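Local atomic coordinates of haloperoxidase (Corallina officinalis, PDB entry 1QHB), a protein that catalyses the bromination of organic substrates with hydrogen peroxide and bromide, using a vanadate cofactor, and works as a homododecamer that binds one stabilising calcium ion per subunit. Residues S238-V243 against L344-N349; D507-V512 against G526-A531. One frame throughout, in Å; residues are numbered along the deposited sequence.

In the fold
The two contacts follow one another along the chain and neither nest nor cross. Contact 1 comes first: the loop 238-243, which follows helix 208-213, meets helix 337-349 about a hundred residues later and closes a long excursion that includes strands 251-253 to 313-318. Contact 2 closes a short one, where the hairpin of strands 510-512 and 519-521 turns back to the residues that lead into helix 530-548. The centres of the two contacts lie about 10 Å apart. Gln239 joins them, its OE1 probably accepting a hydrogen bond from Phe510 N at 3.0 Å. Helix 530-548 also packs on Phe240 of contact 1 through Glu533 and Leu534.

Contact 1. Residues S238-V243 against L344-N349; sequences SQFIIV and LILLAN
In a buried apolar patch of this vanadium haloperoxidase, away from the vanadate and calcium sites, Phe240 and Val243 of a turned loop pack on Ile345 and Leu346 of helix 337-349. The loop opens with an ST turn: Ser238 OG accepts from Phe240 N at 3.2 Å. Gln239 O then takes two backbone bonds, from Ile242 N and Val243 N. Phe240 CG sits beside its own backbone N and anti to the carbonyl carbon (chi1 -64°), and from there the ring reaches the helix. Its CZ meets Leu346 CD2 at 3.6 Å, and the two side chains cross at about a right angle. Ile345 CG2 comes to the edge of the same ring, near its plane, 4.1 Å from Phe240 CD1. The other branch of Ile345 extends toward the loop backbone (chi2 171°). An alanine in place of Phe240 would probably open a gap facing Leu346 CD2 and Ile345 CG2. Gln280 of strand 276-285 donates through NE2 to both Phe240 O and Val243 O, so these carbonyls have a polar partner beside the apolar one. Val243 CG2 adds a looser touch on Ile345 CD1, at 4.4 Å. The end of Ile345 lies against both carbonyls, with CD1 3.6 Å from Phe240 O and 3.5 Å from Val243 O.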
ATOM      1  N   SER A 238      26.148 -49.984  -4.515  1.00  8.71           N
ATOM      2  CA  SER A 238      25.296 -49.711  -3.381  1.00  9.76           C
ATOM      3  C   SER A 238      24.483 -50.955  -3.176  1.00 11.26           C
ATOM      4  O   SER A 238      23.969 -51.526  -4.171  1.00 13.05           O
ATOM      5  CB  SER A 238      24.373 -48.514  -3.748  1.00 10.13           C
ATOM      6  OG  SER A 238      23.358 -48.393  -2.735  1.00  8.39           O
ATOM      7  N   GLN A 239      24.146 -51.304  -1.931  1.00 11.43           N
ATOM      8  CA  GLN A 239      23.267 -52.442  -1.706  1.00  9.62           C
ATOM      9  C   GLN A 239      21.939 -52.229  -2.415  1.00 12.93           C
ATOM     10  O   GLN A 239      21.245 -53.160  -2.839  1.00 14.83           O
ATOM     11  CB  GLN A 239      22.951 -52.601  -0.188  1.00  9.71           C
ATOM     12  CG  GLN A 239      24.203 -52.897   0.652  1.00 10.17           C
ATOM     13  CD  GLN A 239      24.816 -54.233   0.204  1.00 15.20           C
ATOM     14  OE1 GLN A 239      24.191 -55.293   0.343  1.00 12.55           O
ATOM     15  NE2 GLN A 239      26.001 -54.088  -0.372  1.00  7.70           N
ATOM     16  N   PHE A 240      21.482 -50.993  -2.536  1.00 13.18           N
ATOM     17  CA  PHE A 240      20.164 -50.666  -3.055  1.00 10.16           C
ATOM     18  C   PHE A 240      19.960 -50.887  -4.542  1.00 10.33           C
ATOM     19  O   PHE A 240      18.781 -50.812  -4.991  1.00 11.05           O
ATOM     20  CB  PHE A 240      19.834 -49.189  -2.694  1.00 12.11           C
ATOM     21  CG  PHE A 240      19.738 -48.969  -1.198  1.00 13.56           C
ATOM     22  CD1 PHE A 240      18.934 -49.735  -0.390  1.00 13.28           C
ATOM     23  CD2 PHE A 240      20.476 -47.975  -0.603  1.00  8.83           C
ATOM     24  CE1 PHE A 240      18.844 -49.487   0.971  1.00 21.60           C
ATOM     25  CE2 PHE A 240      20.422 -47.743   0.761  1.00 10.99           C
ATOM     26  CZ  PHE A 240      19.613 -48.493   1.550  1.00 15.62           C
ATOM     27  N   ILE A 241      21.023 -51.132  -5.291  1.00  7.58           N
ATOM     28  CA  ILE A 241      20.891 -51.431  -6.715  1.00  9.90           C
ATOM     29  C   ILE A 241      21.095 -52.910  -7.017  1.00 13.25           C
ATOM     30  O   ILE A 241      20.963 -53.297  -8.188  1.00 13.27           O
ATOM     31  CB  ILE A 241      21.803 -50.509  -7.543  1.00 11.83           C
ATOM     32  CG1 ILE A 241      21.225 -50.217  -8.949  1.00  6.74           C
ATOM     33  CG2 ILE A 241      23.256 -50.893  -7.579  1.00  8.46           C
ATOM     34  CD1 ILE A 241      22.016 -49.216  -9.693  1.00  7.86           C
ATOM     35  N   ILE A 242      21.297 -53.767  -6.015  1.00  9.28           N
ATOM     36  CA  ILE A 242      21.439 -55.187  -6.218  1.00 12.48           C
ATOM     37  C   ILE A 242      20.576 -56.021  -5.288  1.00 13.40           C
ATOM     38  O   ILE A 242      20.210 -57.127  -5.701  1.00 16.64           O
ATOM     39  CB  ILE A 242      22.863 -55.744  -6.021  1.00 13.69           C
ATOM     40  CG1 ILE A 242      23.457 -55.319  -4.672  1.00 12.67           C
ATOM     41  CG2 ILE A 242      23.744 -55.381  -7.193  1.00  8.01           C
ATOM     42  CD1 ILE A 242      24.823 -55.945  -4.417  1.00 14.16           C
ATOM     43  N   VAL A 243      20.232 -55.648  -4.058  1.00 11.73           N
ATOM     44  CA  VAL A 243      19.450 -56.558  -3.247  1.00 10.59           C
ATOM     45  C   VAL A 243      17.953 -56.302  -3.433  1.00 16.34           C
ATOM     46  O   VAL A 243      17.512 -55.211  -3.837  1.00 14.73           O
ATOM     47  CB  VAL A 243      19.725 -56.427  -1.739  1.00 13.54           C
ATOM     48  CG1 VAL A 243      21.215 -56.495  -1.474  1.00 18.86           C
ATOM     49  CG2 VAL A 243      19.169 -55.097  -1.211  1.00 18.00           C
ATOM     50  N   LEU A 344      11.627 -47.938  -1.696  1.00  9.58           N
ATOM     51  CA  LEU A 344      10.789 -49.121  -1.533  1.00 10.49           C
ATOM     52  C   LEU A 344      11.472 -50.223  -0.726  1.00 11.64           C
ATOM     53  O   LEU A 344      10.799 -50.844   0.086  1.00 11.74           O
ATOM     54  CB  LEU A 344      10.363 -49.625  -2.901  1.00  7.97           C
ATOM     55  CG  LEU A 344       9.433 -48.752  -3.750  1.00 15.04           C
ATOM     56  CD1 LEU A 344       9.381 -49.330  -5.164  1.00 12.48           C
ATOM     57  CD2 LEU A 344       8.028 -48.727  -3.173  1.00  6.63           C
ATOM     58  N   ILE A 345      12.774 -50.425  -0.876  1.00 11.08           N
ATOM     59  CA  ILE A 345      13.514 -51.407  -0.079  1.00 12.02           C
ATOM     60  C   ILE A 345      13.469 -50.976   1.394  1.00 13.57           C
ATOM     61  O   ILE A 345      13.286 -51.804   2.288  1.00 14.39           O
ATOM     62  CB  ILE A 345      14.959 -51.480  -0.594  1.00 12.56           C
ATOM     63  CG1 ILE A 345      14.972 -52.189  -1.975  1.00 12.35           C
ATOM     64  CG2 ILE A 345      15.850 -52.300   0.342  1.00  9.97           C
ATOM     65  CD1 ILE A 345      16.317 -52.130  -2.697  1.00  6.96           C
ATOM     66  N   LEU A 346      13.734 -49.688   1.647  1.00 12.34           N
ATOM     67  CA  LEU A 346      13.786 -49.146   2.994  1.00 13.04           C
ATOM     68  C   LEU A 346      12.420 -49.297   3.626  1.00 10.77           C
ATOM     69  O   LEU A 346      12.338 -49.733   4.782  1.00 15.42           O
ATOM     70  CB  LEU A 346      14.229 -47.676   3.040  1.00 13.29           C
ATOM     71  CG  LEU A 346      15.631 -47.344   2.537  1.00 14.47           C
ATOM     72  CD1 LEU A 346      15.878 -45.864   2.363  1.00 15.20           C
ATOM     73  CD2 LEU A 346      16.676 -47.906   3.498  1.00 15.60           C
ATOM     74  N   LEU A 347      11.333 -49.018   2.873  1.00 10.32           N
ATOM     75  CA  LEU A 347      10.024 -49.175   3.509  1.00 11.92           C
ATOM     76  C   LEU A 347       9.742 -50.627   3.810  1.00 13.18           C
ATOM     77  O   LEU A 347       9.259 -50.966   4.910  1.00 12.40           O
ATOM     78  CB  LEU A 347       8.883 -48.597   2.664  1.00  9.82           C
ATOM     79  CG  LEU A 347       8.904 -47.064   2.511  1.00 14.04           C
ATOM     80  CD1 LEU A 347       7.991 -46.622   1.387  1.00  9.37           C
ATOM     81  CD2 LEU A 347       8.478 -46.454   3.858  1.00 11.73           C
ATOM     82  N   ALA A 348       9.993 -51.503   2.836  1.00 10.94           N
ATOM     83  CA  ALA A 348       9.734 -52.929   3.029  1.00 10.41           C
ATOM     84  C   ALA A 348      10.614 -53.540   4.116  1.00 14.38           C
ATOM     85  O   ALA A 348      10.191 -54.381   4.899  1.00 14.44           O
ATOM     86  CB  ALA A 348       9.963 -53.612   1.676  1.00  9.82           C
ATOM     87  N   ASN A 349      11.875 -53.130   4.286  1.00 12.13           N
ATOM     88  CA  ASN A 349      12.732 -53.619   5.345  1.00 13.25           C
ATOM     89  C   ASN A 349      12.439 -52.995   6.690  1.00 15.08           C
ATOM     90  O   ASN A 349      12.976 -53.480   7.697  1.00 16.47           O
ATOM     91  CB  ASN A 349      14.203 -53.403   4.918  1.00  8.19           C
ATOM     92  CG  ASN A 349      14.580 -54.395   3.825  1.00 10.79           C
ATOM     93  OD1 ASN A 349      13.724 -55.161   3.365  1.00 12.07           O
ATOM     94  ND2 ASN A 349      15.828 -54.399   3.505  1.00  8.76           N
TER

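Contact 2. Residues D507-V512 against G526-A531; sequences DQVFEV and GPLTVA
The backbones of 507-512 and 526-531 come closest at Asp507 and Pro527, where the CA atoms are 4.6 Å apart, and then diverge. The first segment leads from strand 505-506 into strand 510-512. The second carries strand 528-529 straight into helix 530-548. Two small antiparallel strand pairs frame the contact: 505-506 with 528-529, and 510-512 with 519-521, the latter a beta hairpin. The contact lies away from the vanadate and calcium sites. Backbone bonds pair Leu528 with Ile506 and Val509 with Ser522, so each segment is also hydrogen-bonded to chain beside the contact. Gly526 and Pro527 are joined by a cis peptide bond. Gly526 has a positive phi (97°), and a side chain there would press on the preceding carbonyl and on Val509 CG2. This fits glycine at the position.

Val509 is the central side chain. Both of its methyls are used. CG1 is anti to the backbone N (chi1 -167°) and meets Leu528 CD1 at 3.8 Å. CG2 lies beside the N instead; it rests on Gly526 CA at 3.9 Å and touches the same Leu528 CD1 at 4.0 Å. One leucine methyl therefore fits against both valine branches, and the two side chains cross at about a right angle. Val509 also touches Gln239 and Ser522. Thr529 is the N-cap of helix 530-548, with OG1 accepting from Gly532 N. At the exposed end of the contact, Asp507 and Pro527 meet in a simple van der Waals touch. The Asp507 CB points away, but the carboxylate turns back, bringing OD1 to 3.5 Å from Pro527 CB.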
ATOM      1  N   ASP A 507      23.521 -54.301   8.557  1.00 19.24           N
ATOM      2  CA  ASP A 507      24.431 -55.355   8.967  1.00 24.90           C
ATOM      3  C   ASP A 507      24.691 -56.463   7.955  1.00 25.35           C
ATOM      4  O   ASP A 507      25.692 -57.163   8.106  1.00 29.09           O
ATOM      5  CB  ASP A 507      23.889 -55.995  10.258  1.00 40.82           C
ATOM      6  CG  ASP A 507      23.763 -54.974  11.373  1.00 51.00           C
ATOM      7  OD1 ASP A 507      24.718 -54.192  11.569  1.00 55.19           O
ATOM      8  OD2 ASP A 507      22.704 -54.963  12.035  1.00 58.87           O
ATOM      9  N   GLN A 508      23.850 -56.666   6.961  1.00 23.25           N
ATOM     10  CA  GLN A 508      24.021 -57.690   5.941  1.00 23.84           C
ATOM     11  C   GLN A 508      24.561 -57.028   4.673  1.00 20.38           C
ATOM     12  O   GLN A 508      23.915 -56.121   4.124  1.00 23.96           O
ATOM     13  CB  GLN A 508      22.718 -58.372   5.594  1.00 34.50           C
ATOM     14  CG  GLN A 508      21.990 -59.185   6.646  1.00 50.05           C
ATOM     15  CD  GLN A 508      20.775 -59.858   6.003  1.00 65.48           C
ATOM     16  OE1 GLN A 508      19.843 -59.206   5.523  1.00 70.18           O
ATOM     17  NE2 GLN A 508      20.796 -61.187   5.977  1.00 68.51           N
ATOM     18  N   VAL A 509      25.766 -57.365   4.283  1.00 13.60           N
ATOM     19  CA  VAL A 509      26.422 -56.793   3.139  1.00 16.92           C
ATOM     20  C   VAL A 509      26.575 -57.846   2.063  1.00 22.10           C
ATOM     21  O   VAL A 509      27.147 -58.903   2.312  1.00 22.34           O
ATOM     22  CB  VAL A 509      27.788 -56.179   3.463  1.00 16.94           C
ATOM     23  CG1 VAL A 509      28.301 -55.323   2.311  1.00 12.69           C
ATOM     24  CG2 VAL A 509      27.699 -55.280   4.699  1.00 18.28           C
ATOM     25  N   PHE A 510      26.018 -57.565   0.879  1.00 19.40           N
ATOM     26  CA  PHE A 510      26.068 -58.484  -0.225  1.00 15.43           C
ATOM     27  C   PHE A 510      26.833 -57.937  -1.408  1.00 16.51           C
ATOM     28  O   PHE A 510      26.960 -56.746  -1.546  1.00 18.30           O
ATOM     29  CB  PHE A 510      24.654 -58.776  -0.720  1.00 13.02           C
ATOM     30  CG  PHE A 510      23.853 -59.575   0.255  1.00 20.14           C
ATOM     31  CD1 PHE A 510      24.045 -60.942   0.377  1.00 22.02           C
ATOM     32  CD2 PHE A 510      22.965 -58.931   1.092  1.00 21.97           C
ATOM     33  CE1 PHE A 510      23.318 -61.659   1.329  1.00 22.06           C
ATOM     34  CE2 PHE A 510      22.242 -59.640   2.031  1.00 20.67           C
ATOM     35  CZ  PHE A 510      22.410 -61.005   2.149  1.00 21.24           C
ATOM     36  N   GLU A 511      27.312 -58.786  -2.257  1.00 15.85           N
ATOM     37  CA  GLU A 511      27.981 -58.443  -3.516  1.00 16.07           C
ATOM     38  C   GLU A 511      27.504 -59.468  -4.567  1.00 15.86           C
ATOM     39  O   GLU A 511      26.939 -60.501  -4.156  1.00 16.81           O
ATOM     40  CB  GLU A 511      29.472 -58.550  -3.412  1.00 15.43           C
ATOM     41  CG  GLU A 511      30.192 -57.427  -2.698  1.00 30.56           C
ATOM     42  CD  GLU A 511      31.665 -57.785  -2.513  1.00 35.57           C
ATOM     43  OE1 GLU A 511      32.295 -57.928  -3.575  1.00 39.27           O
ATOM     44  OE2 GLU A 511      32.139 -57.909  -1.364  1.00 31.53           O
ATOM     45  N   VAL A 512      27.864 -59.240  -5.811  1.00 13.56           N
ATOM     46  CA  VAL A 512      27.464 -60.183  -6.870  1.00 16.49           C
ATOM     47  C   VAL A 512      28.574 -61.245  -6.944  1.00 19.34           C
ATOM     48  O   VAL A 512      29.758 -60.963  -6.928  1.00 18.00           O
ATOM     49  CB  VAL A 512      27.230 -59.466  -8.200  1.00 19.37           C
ATOM     50  CG1 VAL A 512      26.934 -60.423  -9.352  1.00 14.44           C
ATOM     51  CG2 VAL A 512      26.063 -58.459  -8.141  1.00 12.66           C
ATOM     52  N   GLY A 526      31.084 -54.896   7.413  1.00 41.16           N
ATOM     53  CA  GLY A 526      29.952 -53.994   7.652  1.00 37.97           C
ATOM     54  C   GLY A 526      30.225 -53.470   9.064  1.00 37.79           C
ATOM     55  O   GLY A 526      31.305 -53.699   9.607  1.00 42.41           O
ATOM     56  N   PRO A 527      29.278 -52.778   9.647  1.00 35.86           N
ATOM     57  CA  PRO A 527      28.022 -52.464   8.980  1.00 30.11           C
ATOM     58  C   PRO A 527      28.229 -51.257   8.082  1.00 25.90           C
ATOM     59  O   PRO A 527      29.246 -50.571   8.068  1.00 22.54           O
ATOM     60  CB  PRO A 527      27.132 -52.115  10.190  1.00 28.63           C
ATOM     61  CG  PRO A 527      28.092 -51.335  11.043  1.00 31.95           C
ATOM     62  CD  PRO A 527      29.353 -52.172  11.006  1.00 33.08           C
ATOM     63  N   LEU A 528      27.233 -50.955   7.289  1.00 24.35           N
ATOM     64  CA  LEU A 528      27.201 -49.764   6.438  1.00 19.42           C
ATOM     65  C   LEU A 528      26.064 -48.922   6.996  1.00 18.13           C
ATOM     66  O   LEU A 528      25.286 -49.461   7.788  1.00 16.65           O
ATOM     67  CB  LEU A 528      26.889 -50.240   5.018  1.00 19.11           C
ATOM     68  CG  LEU A 528      28.015 -51.047   4.337  1.00 19.68           C
ATOM     69  CD1 LEU A 528      27.527 -51.654   3.039  1.00 17.42           C
ATOM     70  CD2 LEU A 528      29.194 -50.127   4.058  1.00 13.67           C
ATOM     71  N   THR A 529      25.904 -47.672   6.625  1.00 16.09           N
ATOM     72  CA  THR A 529      24.766 -46.896   7.114  1.00 13.82           C
ATOM     73  C   THR A 529      23.904 -46.625   5.888  1.00 12.98           C
ATOM     74  O   THR A 529      24.433 -46.614   4.753  1.00 12.54           O
ATOM     75  CB  THR A 529      25.188 -45.552   7.746  1.00 14.63           C
ATOM     76  OG1 THR A 529      25.862 -44.749   6.773  1.00 12.79           O
ATOM     77  CG2 THR A 529      26.225 -45.720   8.847  1.00 10.58           C
ATOM     78  N   VAL A 530      22.650 -46.309   6.114  1.00 11.98           N
ATOM     79  CA  VAL A 530      21.723 -45.938   5.068  1.00 10.83           C
ATOM     80  C   VAL A 530      22.229 -44.723   4.325  1.00 12.06           C
ATOM     81  O   VAL A 530      22.198 -44.645   3.086  1.00 13.47           O
ATOM     82  CB  VAL A 530      20.340 -45.653   5.699  1.00 13.19           C
ATOM     83  CG1 VAL A 530      19.340 -45.074   4.684  1.00  7.13           C
ATOM     84  CG2 VAL A 530      19.758 -46.929   6.259  1.00  7.40           C
ATOM     85  N   ALA A 531      22.733 -43.711   5.035  1.00 12.13           N
ATOM     86  CA  ALA A 531      23.224 -42.492   4.386  1.00 13.41           C
ATOM     87  C   ALA A 531      24.391 -42.802   3.466  1.00 13.87           C
ATOM     88  O   ALA A 531      24.505 -42.223   2.354  1.00 13.68           O
ATOM     89  CB  ALA A 531      23.662 -41.427   5.385  1.00  9.08           C
TER